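Local coordinates for glycerol kinase, putative (Plasmodium falciparum, PDB 2W40), which probably catalyses the ATP-dependent phosphorylation of glycerol to sn-glycerol 3-phosphate, the entry step of glycerol breakdown, at residues C[76-85]-C[240-251]; C[176-187]-C[217-228]. One frame throughout, in Å; residues are numbered along the deposited sequence.

Contact 1: residues C[76-85]-C[240-251]. With GOL (glycerol), chain B; EDO (1,2-ethanediol), chain D.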
loop_
_atom_site.group_PDB
_atom_site.type_symbol
_atom_site.label_atom_id
_atom_site.label_comp_id
_atom_site.label_asym_id
_atom_site.label_seq_id
_atom_site.Cartn_x
_atom_site.Cartn_y
_atom_site.Cartn_z
ATOM N N ILE C 76 -8.908 -5.876 -48.440
ATOM C CA ILE C 76 -8.776 -6.629 -47.144
ATOM C C ILE C 76 -8.875 -8.098 -47.517
ATOM O O ILE C 76 -9.897 -8.535 -47.954
ATOM C CB ILE C 76 -9.869 -6.251 -46.094
ATOM C CG1 ILE C 76 -9.909 -4.748 -45.948
ATOM C CG2 ILE C 76 -9.610 -6.952 -44.818
ATOM C CD1 ILE C 76 -10.991 -4.195 -45.216
ATOM N N LYS C 77 -7.788 -8.828 -47.400
ATOM C CA LYS C 77 -7.712 -10.203 -47.876
ATOM C C LYS C 77 -8.441 -11.170 -46.941
ATOM O O LYS C 77 -9.066 -12.151 -47.363
ATOM C CB LYS C 77 -6.265 -10.635 -47.997
ATOM C CG LYS C 77 -5.514 -9.927 -49.171
ATOM C CD LYS C 77 -6.129 -10.315 -50.430
ATOM C CE LYS C 77 -5.168 -10.092 -51.583
ATOM N NZ LYS C 77 -3.923 -11.044 -51.534
ATOM N N CYS C 78 -8.289 -10.883 -45.650
ATOM C CA CYS C 78 -8.820 -11.779 -44.611
ATOM C C CYS C 78 -8.739 -11.085 -43.268
ATOM O O CYS C 78 -8.094 -10.046 -43.112
ATOM C CB CYS C 78 -8.016 -13.043 -44.569
ATOM S SG CYS C 78 -6.294 -12.819 -44.460
ATOM N N ILE C 79 -9.361 -11.746 -42.265
ATOM C CA ILE C 79 -9.421 -11.263 -40.884
ATOM C C ILE C 79 -8.941 -12.388 -39.985
ATOM O O ILE C 79 -9.415 -13.511 -40.122
ATOM C CB ILE C 79 -10.858 -10.792 -40.487
ATOM C CG1 ILE C 79 -11.282 -9.642 -41.374
ATOM C CG2 ILE C 79 -10.940 -10.536 -38.998
ATOM C CD1 ILE C 79 -12.854 -9.399 -41.290
ATOM N N GLY C 80 -8.005 -12.111 -39.087
ATOM C CA GLY C 80 -7.654 -13.027 -37.972
ATOM C C GLY C 80 -8.110 -12.399 -36.637
ATOM O O GLY C 80 -8.117 -11.172 -36.467
ATOM N N ILE C 81 -8.566 -13.281 -35.748
ATOM C CA ILE C 81 -9.112 -12.903 -34.472
ATOM C C ILE C 81 -8.284 -13.533 -33.363
ATOM O O ILE C 81 -7.992 -14.746 -33.383
ATOM C CB ILE C 81 -10.579 -13.341 -34.343
ATOM C CG1 ILE C 81 -11.384 -12.473 -35.310
ATOM C CG2 ILE C 81 -11.061 -13.202 -32.888
ATOM C CD1 ILE C 81 -12.855 -12.716 -35.388
ATOM N N THR C 82 -7.881 -12.707 -32.373
ATOM C CA THR C 82 -7.296 -13.209 -31.151
ATOM C C THR C 82 -7.819 -12.445 -29.979
ATOM O O THR C 82 -8.360 -11.348 -30.146
ATOM C CB THR C 82 -5.727 -13.206 -31.277
ATOM O OG1 THR C 82 -5.194 -13.987 -30.230
ATOM C CG2 THR C 82 -5.139 -11.805 -31.319
ATOM N N ASN C 83 -7.712 -13.028 -28.802
ATOM C CA ASN C 83 -8.511 -12.504 -27.686
ATOM C C ASN C 83 -8.034 -12.946 -26.341
ATOM O O ASN C 83 -7.426 -13.995 -26.206
ATOM C CB ASN C 83 -9.937 -13.102 -27.811
ATOM C CG ASN C 83 -9.907 -14.655 -27.804
ATOM O OD1 ASN C 83 -9.485 -15.280 -28.809
ATOM N ND2 ASN C 83 -10.459 -15.307 -26.685
ATOM N N GLN C 84 -8.305 -12.110 -25.346
ATOM C CA GLN C 84 -8.207 -12.466 -23.951
ATOM C C GLN C 84 -8.998 -13.796 -23.765
ATOM O O GLN C 84 -10.179 -13.909 -24.199
ATOM C CB GLN C 84 -8.850 -11.352 -23.097
ATOM C CG GLN C 84 -10.228 -10.896 -23.520
ATOM C CD GLN C 84 -11.066 -10.236 -22.415
ATOM O OE1 GLN C 84 -10.935 -10.576 -21.236
ATOM N NE2 GLN C 84 -11.989 -9.368 -22.821
ATOM N N ARG C 85 -8.339 -14.770 -23.176
ATOM C CA ARG C 85 -8.869 -16.101 -23.020
ATOM C C ARG C 85 -9.764 -16.147 -21.720
ATOM O O ARG C 85 -9.725 -15.179 -20.937
ATOM C CB ARG C 85 -7.745 -17.076 -22.967
ATOM C CG ARG C 85 -6.864 -17.072 -24.240
ATOM C CD ARG C 85 -5.538 -17.907 -24.126
ATOM N NE ARG C 85 -4.794 -17.376 -23.011
ATOM C CZ ARG C 85 -3.787 -18.001 -22.400
ATOM N NH1 ARG C 85 -3.302 -19.136 -22.904
ATOM N NH2 ARG C 85 -3.311 -17.539 -21.253
ATOM N N ILE C 240 -15.873 -10.241 -46.483
ATOM C CA ILE C 240 -14.486 -10.483 -46.151
ATOM C C ILE C 240 -14.476 -11.679 -45.203
ATOM O O ILE C 240 -15.240 -11.675 -44.229
ATOM C CB ILE C 240 -13.869 -9.263 -45.470
ATOM C CG1 ILE C 240 -13.838 -8.048 -46.413
ATOM C CG2 ILE C 240 -12.487 -9.534 -45.017
ATOM C CD1 ILE C 240 -13.142 -8.287 -47.755
ATOM N N PRO C 241 -13.614 -12.693 -45.465
ATOM C CA PRO C 241 -13.632 -13.930 -44.646
ATOM C C PRO C 241 -12.764 -13.818 -43.371
ATOM O O PRO C 241 -11.738 -13.148 -43.363
ATOM C CB PRO C 241 -13.011 -14.944 -45.572
ATOM C CG PRO C 241 -11.976 -14.138 -46.315
ATOM C CD PRO C 241 -12.546 -12.784 -46.504
ATOM N N ILE C 242 -13.220 -14.481 -42.319
ATOM C CA ILE C 242 -12.524 -14.599 -41.066
ATOM C C ILE C 242 -11.864 -15.981 -41.178
ATOM O O ILE C 242 -12.550 -17.029 -41.277
ATOM C CB ILE C 242 -13.491 -14.562 -39.842
ATOM C CG1 ILE C 242 -14.202 -13.203 -39.791
ATOM C CG2 ILE C 242 -12.698 -14.840 -38.551
ATOM C CD1 ILE C 242 -15.439 -13.164 -38.804
ATOM N N THR C 243 -10.541 -15.967 -41.205
ATOM C CA THR C 243 -9.793 -17.165 -41.577
ATOM C C THR C 243 -8.746 -17.634 -40.568
ATOM O O THR C 243 -8.062 -18.662 -40.764
ATOM C CB THR C 243 -9.107 -16.944 -42.942
ATOM O OG1 THR C 243 -8.187 -15.841 -42.838
ATOM C CG2 THR C 243 -10.143 -16.621 -43.997
ATOM N N GLY C 244 -8.588 -16.901 -39.467
ATOM C CA GLY C 244 -7.772 -17.382 -38.396
ATOM C C GLY C 244 -8.303 -16.958 -37.068
ATOM O O GLY C 244 -8.866 -15.907 -36.942
ATOM N N CYS C 245 -8.160 -17.831 -36.077
ATOM C CA CYS C 245 -8.603 -17.585 -34.729
ATOM C C CYS C 245 -7.828 -18.348 -33.739
ATOM O O CYS C 245 -7.635 -19.539 -33.900
ATOM C CB CYS C 245 -10.027 -18.026 -34.640
ATOM S SG CYS C 245 -10.918 -17.594 -33.069
ATOM N N ILE C 246 -7.363 -17.677 -32.706
ATOM C CA ILE C 246 -6.462 -18.281 -31.694
ATOM C C ILE C 246 -6.527 -17.433 -30.405
ATOM O O ILE C 246 -6.693 -16.206 -30.500
ATOM C CB ILE C 246 -5.011 -18.400 -32.267
ATOM C CG1 ILE C 246 -4.129 -19.188 -31.354
ATOM C CG2 ILE C 246 -4.470 -16.958 -32.585
ATOM C CD1 ILE C 246 -2.855 -19.801 -32.029
ATOM N N GLY C 247 -6.363 -18.075 -29.241
ATOM C CA GLY C 247 -6.200 -17.402 -27.981
ATOM C C GLY C 247 -4.922 -16.509 -27.981
ATOM O O GLY C 247 -3.941 -16.806 -28.653
ATOM N N ASP C 248 -5.002 -15.350 -27.310
ATOM C CA ASP C 248 -3.955 -14.355 -27.371
ATOM C C ASP C 248 -2.584 -14.856 -27.047
ATOM O O ASP C 248 -1.617 -14.567 -27.842
ATOM C CB ASP C 248 -4.309 -13.010 -26.725
ATOM C CG ASP C 248 -4.593 -13.066 -25.194
ATOM O OD1 ASP C 248 -4.451 -14.128 -24.581
ATOM O OD2 ASP C 248 -4.986 -11.997 -24.636
ATOM N N GLN C 249 -2.454 -15.625 -25.967
ATOM C CA GLN C 249 -1.068 -15.997 -25.528
ATOM C C GLN C 249 -0.481 -17.045 -26.537
ATOM O O GLN C 249 0.738 -17.087 -26.781
ATOM C CB GLN C 249 -1.048 -16.454 -24.121
ATOM C CG GLN C 249 -1.468 -15.360 -23.118
ATOM C CD GLN C 249 -0.789 -14.008 -23.403
ATOM O OE1 GLN C 249 0.464 -14.021 -23.594
ATOM N NE2 GLN C 249 -1.554 -12.903 -23.558
ATOM N N GLN C 250 -1.321 -17.966 -27.046
ATOM C CA GLN C 250 -0.926 -18.867 -28.128
ATOM C C GLN C 250 -0.632 -18.093 -29.413
ATOM O O GLN C 250 0.347 -18.403 -30.148
ATOM C CB GLN C 250 -2.032 -19.927 -28.317
ATOM C CG GLN C 250 -2.026 -20.976 -27.257
ATOM C CD GLN C 250 -3.017 -20.780 -26.133
ATOM O OE1 GLN C 250 -3.389 -19.623 -25.843
ATOM N NE2 GLN C 250 -3.374 -21.915 -25.387
ATOM N N SER C 251 -1.380 -17.039 -29.665
ATOM C CA SER C 251 -1.107 -16.131 -30.830
ATOM C C SER C 251 0.323 -15.603 -30.754
ATOM O O SER C 251 1.045 -15.579 -31.752
ATOM C CB SER C 251 -2.136 -15.022 -30.983
ATOM O OG SER C 251 -2.128 -14.492 -32.272
HETATM C C1 GOL B . -5.106 -12.477 -21.185
HETATM O O1 GOL B . -4.243 -11.916 -22.198
HETATM C C2 GOL B . -4.965 -13.927 -21.223
HETATM O O2 GOL B . -5.577 -14.499 -22.366
HETATM C C3 GOL B . -5.599 -14.539 -19.933
HETATM O O3 GOL B . -5.354 -15.905 -19.842
HETATM C C1 EDO D . -12.460 -4.738 -48.599
HETATM O O1 EDO D . -11.440 -5.205 -49.490
HETATM C C2 EDO D . -13.052 -3.311 -48.670
HETATM O O2 EDO D . -12.088 -2.293 -49.033
#
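Ile-79 and Ile-81 hydrogen-bond in parallel register to Pro-241, Thr-243, Gly-244 and Ile-246, joining two inner strands of the N-terminal domain sheet in this actin-like kinase fold. A beta bulge at Thr-243 shifts the pairing by one residue. On one face Ile-79 CD1 meets Ile-240 CG2, and Ile-81 CD1 meets Ile-242 CG2. On the other, Thr-82 OG1 donates to Ile-246 O (2.7 Å), tying the strand end to the turn that enters helix 248-255.

Beyond the strands Arg-85 reaches the bound glycerol. Its CB lies 3.4 Å from glycerol O2, and its CG passes Gly-247 CA. CD comes 3.2 Å from Gln-250 OE1; a bend there (chi3 -58°) turns NE almost straight at glycerol O2 (168° at the hydrogen), while Gln-249 CB sits over the centre of one guanidinium face. NH1 donates to Gln-250 OE1 and also pairs with Glu-308; Gln-250 NE2 is held by Ile-293 O. Arg-85 NH2 donates to glycerol O3. Glu-86 and Tyr-137 also bind the ligand. Asp-248 holds two of the hydroxyls, one carboxylate oxygen to each: OD1 accepts from glycerol O2 and OD2 from glycerol O1, each at 2.5 Å.

Contact 2: residues C[176-187]-C[217-228]. With EDO (1,2-ethanediol), chain E.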
loop_
_atom_site.group_PDB
_atom_site.type_symbol
_atom_site.label_atom_id
_atom_site.label_comp_id
_atom_site.label_asym_id
_atom_site.label_seq_id
_atom_site.Cartn_x
_atom_site.Cartn_y
_atom_site.Cartn_z
ATOM N N THR C 176 -20.391 -12.228 -38.175
ATOM C CA THR C 176 -20.957 -13.165 -39.139
ATOM C C THR C 176 -22.485 -13.247 -39.090
ATOM O O THR C 176 -23.070 -13.916 -39.892
ATOM C CB THR C 176 -20.357 -14.584 -39.033
ATOM O OG1 THR C 176 -20.834 -15.208 -37.835
ATOM C CG2 THR C 176 -18.873 -14.632 -39.168
ATOM N N LYS C 177 -23.126 -12.543 -38.124
ATOM C CA LYS C 177 -24.543 -12.610 -37.880
ATOM C C LYS C 177 -25.016 -14.021 -37.561
ATOM O O LYS C 177 -26.063 -14.469 -38.033
ATOM C CB LYS C 177 -25.346 -11.942 -39.016
ATOM C CG LYS C 177 -24.966 -10.515 -39.214
ATOM C CD LYS C 177 -25.899 -9.860 -40.269
ATOM C CE LYS C 177 -27.271 -9.651 -39.737
ATOM N NZ LYS C 177 -27.251 -8.749 -38.470
ATOM N N GLY C 178 -24.235 -14.718 -36.752
ATOM C CA GLY C 178 -24.745 -15.952 -36.083
ATOM C C GLY C 178 -23.869 -17.169 -36.062
ATOM O O GLY C 178 -24.247 -18.143 -35.411
ATOM N N ASN C 179 -22.705 -17.186 -36.722
ATOM C CA ASN C 179 -21.877 -18.397 -36.662
ATOM C C ASN C 179 -21.390 -18.613 -35.226
ATOM O O ASN C 179 -21.046 -17.674 -34.547
ATOM C CB ASN C 179 -20.648 -18.335 -37.581
ATOM C CG ASN C 179 -21.001 -18.241 -39.060
ATOM O OD1 ASN C 179 -22.142 -18.392 -39.458
ATOM N ND2 ASN C 179 -19.948 -18.088 -39.880
ATOM N N CYS C 180 -21.322 -19.869 -34.803
ATOM C CA CYS C 180 -20.936 -20.240 -33.462
ATOM C C CYS C 180 -19.746 -21.207 -33.567
ATOM O O CYS C 180 -19.874 -22.468 -33.780
ATOM C CB CYS C 180 -22.107 -20.961 -32.763
ATOM S SG CYS C 180 -23.515 -19.876 -32.335
ATOM N N TYR C 181 -18.576 -20.590 -33.377
ATOM C CA TYR C 181 -17.338 -21.288 -33.476
ATOM C C TYR C 181 -16.402 -20.894 -32.371
ATOM O O TYR C 181 -16.406 -19.794 -31.889
ATOM C CB TYR C 181 -16.596 -20.962 -34.801
ATOM C CG TYR C 181 -17.254 -21.439 -36.048
ATOM C CD1 TYR C 181 -17.550 -22.742 -36.223
ATOM C CD2 TYR C 181 -17.417 -20.592 -37.119
ATOM C CE1 TYR C 181 -18.082 -23.219 -37.404
ATOM C CE2 TYR C 181 -17.957 -21.047 -38.318
ATOM C CZ TYR C 181 -18.290 -22.373 -38.449
ATOM O OH TYR C 181 -18.780 -22.856 -39.634
ATOM N N THR C 182 -15.521 -21.824 -32.075
ATOM C CA THR C 182 -14.321 -21.548 -31.315
ATOM C C THR C 182 -13.157 -22.279 -31.993
ATOM O O THR C 182 -13.310 -22.877 -33.041
ATOM C CB THR C 182 -14.417 -21.953 -29.791
ATOM O OG1 THR C 182 -13.345 -21.322 -29.057
ATOM C CG2 THR C 182 -14.501 -23.472 -29.583
ATOM N N ASP C 183 -12.012 -22.100 -31.400
ATOM C CA ASP C 183 -10.787 -22.787 -31.850
ATOM C C ASP C 183 -10.203 -23.602 -30.728
ATOM O O ASP C 183 -10.533 -23.421 -29.535
ATOM C CB ASP C 183 -9.777 -21.815 -32.401
ATOM C CG ASP C 183 -9.118 -21.040 -31.310
ATOM O OD1 ASP C 183 -9.656 -19.977 -30.925
ATOM O OD2 ASP C 183 -8.109 -21.522 -30.750
ATOM N N VAL C 184 -9.399 -24.594 -31.091
ATOM C CA VAL C 184 -8.860 -25.522 -30.093
ATOM C C VAL C 184 -8.077 -24.871 -28.932
ATOM O O VAL C 184 -8.092 -25.362 -27.793
ATOM C CB VAL C 184 -7.899 -26.541 -30.755
ATOM C CG1 VAL C 184 -8.579 -27.563 -31.659
ATOM C CG2 VAL C 184 -6.789 -25.838 -31.503
ATOM N N THR C 185 -7.410 -23.759 -29.159
ATOM C CA THR C 185 -6.701 -23.050 -28.083
ATOM C C THR C 185 -7.648 -22.402 -27.049
ATOM O O THR C 185 -7.492 -22.653 -25.841
ATOM C CB THR C 185 -5.637 -22.059 -28.568
ATOM O OG1 THR C 185 -6.251 -20.906 -29.197
ATOM C CG2 THR C 185 -4.657 -22.786 -29.518
ATOM N N ASN C 186 -8.684 -21.696 -27.537
ATOM C CA ASN C 186 -9.670 -21.135 -26.651
ATOM C C ASN C 186 -10.504 -22.207 -25.948
ATOM O O ASN C 186 -10.768 -22.072 -24.746
ATOM C CB ASN C 186 -10.573 -20.165 -27.406
ATOM C CG ASN C 186 -9.955 -18.736 -27.480
ATOM O OD1 ASN C 186 -9.822 -18.063 -26.452
ATOM N ND2 ASN C 186 -9.649 -18.281 -28.666
ATOM N N ALA C 187 -10.857 -23.264 -26.675
ATOM C CA ALA C 187 -11.630 -24.358 -26.063
ATOM C C ALA C 187 -10.847 -24.985 -24.904
ATOM O O ALA C 187 -11.451 -25.475 -23.926
ATOM C CB ALA C 187 -12.078 -25.424 -27.055
ATOM N N PRO C 217 -20.084 -23.985 -28.921
ATOM C CA PRO C 217 -19.723 -23.827 -30.330
ATOM C C PRO C 217 -18.821 -24.917 -30.841
ATOM O O PRO C 217 -18.068 -25.498 -30.079
ATOM C CB PRO C 217 -19.005 -22.443 -30.318
ATOM C CG PRO C 217 -18.294 -22.414 -28.952
ATOM C CD PRO C 217 -19.382 -23.048 -28.033
ATOM N N GLU C 218 -18.838 -25.104 -32.155
ATOM C CA GLU C 218 -17.991 -26.097 -32.792
ATOM C C GLU C 218 -16.509 -25.720 -32.632
ATOM O O GLU C 218 -16.186 -24.568 -32.933
ATOM C CB GLU C 218 -18.283 -26.205 -34.292
ATOM C CG GLU C 218 -17.441 -27.274 -34.990
ATOM C CD GLU C 218 -17.681 -27.293 -36.508
ATOM O OE1 GLU C 218 -18.745 -26.766 -36.961
ATOM O OE2 GLU C 218 -16.821 -27.869 -37.220
ATOM N N ILE C 219 -15.685 -26.682 -32.289
ATOM C CA ILE C 219 -14.219 -26.472 -32.090
ATOM C C ILE C 219 -13.491 -26.647 -33.461
ATOM O O ILE C 219 -13.613 -27.698 -34.111
ATOM C CB ILE C 219 -13.607 -27.441 -31.047
ATOM C CG1 ILE C 219 -14.328 -27.273 -29.681
ATOM C CG2 ILE C 219 -12.067 -27.240 -30.867
ATOM C CD1 ILE C 219 -13.955 -28.326 -28.700
ATOM N N LYS C 220 -12.863 -25.564 -33.893
ATOM C CA LYS C 220 -12.197 -25.500 -35.185
ATOM C C LYS C 220 -10.691 -25.497 -35.013
ATOM O O LYS C 220 -10.173 -25.185 -33.977
ATOM C CB LYS C 220 -12.566 -24.209 -35.914
ATOM C CG LYS C 220 -14.095 -24.045 -36.186
ATOM C CD LYS C 220 -14.515 -24.507 -37.444
ATOM C CE LYS C 220 -14.545 -23.397 -38.463
ATOM N NZ LYS C 220 -14.768 -24.077 -39.795
ATOM N N SER C 221 -9.993 -25.780 -36.093
ATOM C CA SER C 221 -8.526 -25.577 -36.112
ATOM C C SER C 221 -8.262 -24.054 -36.221
ATOM O O SER C 221 -9.180 -23.220 -36.427
ATOM C CB SER C 221 -7.874 -26.371 -37.291
ATOM O OG SER C 221 -8.293 -25.789 -38.522
ATOM N N ASN C 222 -7.028 -23.658 -35.996
ATOM C CA ASN C 222 -6.688 -22.245 -35.950
ATOM C C ASN C 222 -6.736 -21.496 -37.310
ATOM O O ASN C 222 -6.986 -20.304 -37.338
ATOM C CB ASN C 222 -5.302 -22.008 -35.303
ATOM C CG ASN C 222 -5.256 -22.443 -33.833
ATOM O OD1 ASN C 222 -4.520 -23.347 -33.427
ATOM N ND2 ASN C 222 -6.101 -21.810 -33.050
ATOM N N CYS C 223 -6.448 -22.214 -38.404
ATOM C CA CYS C 223 -6.637 -21.702 -39.750
ATOM C C CYS C 223 -7.908 -22.417 -40.281
ATOM O O CYS C 223 -7.935 -23.630 -40.426
ATOM C CB CYS C 223 -5.454 -22.140 -40.568
ATOM S SG CYS C 223 -3.879 -21.427 -40.131
ATOM N N SER C 224 -8.950 -21.678 -40.603
ATOM C CA SER C 224 -10.236 -22.303 -40.958
ATOM C C SER C 224 -11.172 -21.307 -41.620
ATOM O O SER C 224 -10.874 -20.163 -41.673
ATOM C CB SER C 224 -10.864 -22.998 -39.710
ATOM O OG SER C 224 -11.822 -24.009 -40.107
ATOM N N ASN C 225 -12.304 -21.752 -42.134
ATOM C CA ASN C 225 -13.354 -20.880 -42.619
ATOM C C ASN C 225 -14.278 -20.612 -41.448
ATOM O O ASN C 225 -15.128 -21.439 -41.145
ATOM C CB ASN C 225 -14.108 -21.551 -43.721
ATOM C CG ASN C 225 -15.154 -20.629 -44.364
ATOM O OD1 ASN C 225 -15.315 -19.522 -43.914
ATOM N ND2 ASN C 225 -15.806 -21.073 -45.470
ATOM N N PHE C 226 -14.061 -19.489 -40.804
ATOM C CA PHE C 226 -14.946 -19.039 -39.721
ATOM C C PHE C 226 -16.187 -18.266 -40.177
ATOM O O PHE C 226 -17.068 -17.952 -39.353
ATOM C CB PHE C 226 -14.161 -18.248 -38.686
ATOM C CG PHE C 226 -13.141 -19.044 -37.937
ATOM C CD1 PHE C 226 -13.492 -19.804 -36.807
ATOM C CD2 PHE C 226 -11.815 -19.104 -38.378
ATOM C CE1 PHE C 226 -12.525 -20.618 -36.194
ATOM C CE2 PHE C 226 -10.886 -19.852 -37.719
ATOM C CZ PHE C 226 -11.223 -20.623 -36.675
ATOM N N GLY C 227 -16.249 -17.953 -41.487
ATOM C CA GLY C 227 -17.353 -17.270 -42.058
ATOM C C GLY C 227 -17.018 -15.986 -42.685
ATOM O O GLY C 227 -15.945 -15.473 -42.606
ATOM N N LEU C 228 -18.057 -15.445 -43.247
ATOM C CA LEU C 228 -18.085 -14.168 -43.927
ATOM C C LEU C 228 -18.612 -13.090 -43.015
ATOM O O LEU C 228 -19.626 -13.224 -42.349
ATOM C CB LEU C 228 -18.988 -14.230 -45.162
ATOM C CG LEU C 228 -18.751 -15.145 -46.322
ATOM C CD1 LEU C 228 -19.942 -15.095 -47.340
ATOM C CD2 LEU C 228 -17.344 -14.947 -46.995
HETATM C C1 EDO E . -20.716 -16.520 -42.476
HETATM O O1 EDO E . -21.681 -15.196 -42.401
HETATM C C2 EDO E . -20.992 -17.733 -43.340
HETATM O O2 EDO E . -20.103 -18.086 -44.465
HETATM O O HOH W 1 -21.389 -24.516 -33.812
HETATM O O HOH W 2 -18.092 -21.231 -41.815
HETATM O O HOH W 3 -17.465 -25.114 -40.419
#
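Asp-183 OD2 receives a weak hydrogen bond from Asn-222 ND2 (3.1 Å) across the contact, and the backbone N of Asn-186 and, more weakly, of Thr-185 also turn to it. The Asn-186 N-H comes from well above the carboxylate plane (3.3 Å), whereas Asn-186 ND2 lies on the syn side of the other oxygen, Asp-183 OD1, at 2.8 Å. Asp-183 is thereby the N-cap of helix 184-187; with CG between its backbone N and carbonyl carbon (chi1 75°), the carboxylate is swung over the first turn. The Asn-222 amide is fixed further by Lys-296 N and Cys-245 O.

From its place opposite Asp-183, Lys-220 folds back over Tyr-181, at the start of strand 181-183. Bends at chi2 (-94°) and chi3 lay its aliphatic chain on the ring, CE standing 3.7 Å from the Tyr-181 ring centroid in a CH-pi contact, with NZ 4.5 Å from the same centroid as a cation-pi partner. NZ also donates to Asn-225 O and Ser-224 OG, and water bridges it to Tyr-181 OH. From the same side of the ring, Phe-226 turns its edge to the tyrosine in an offset edge-to-face pair, planes 82° apart. Phe-226 O and Glu-218 OE1 lie at the tyrosine's edge. Phe-226 O further accepts from Asn-179 ND2 (2.9 Å), in the plane of that amide.

On the reverse face of the strand pair Ile-219 lies alongside Thr-182, sets CG2 3.6 Å from Val-184 CG1, and extends CD1 to Ala-187 CB. Backbone bonds link Glu-218 to Cys-180 and Thr-182, and Lys-220 to Thr-182 and Val-184. Strands 181-183 and 218-220 form a two-stranded parallel sheet, the first leading into an aspartate-capped helix; past Ser-224 the second segment joins the edge of the main FGGY N-terminal domain sheet.

Contact 1 is almost wholly buried and joins central strands of the N-terminal domain sheet, ending in the glycerol site; contact 2 is partly exposed, away from the annotated sites, and builds a small separate two-stranded sheet with water at its margin while also reaching the edge of the main one. One aliphatic face and a charged, ligand-binding end mark the first, whereas capping, cation-pi and aromatic packing mark the second. In the main sheet, strand 225-228 of contact 2 is the edge neighbour of strand 241-247. They also touch near the strand ends, where 241-247 and 181-183 run into helices: Thr-185 OG1 lies 2.8 Å from Gly-247 N and Asn-186 OD1 2.8 Å from Asn-83 ND2, both probable hydrogen bonds.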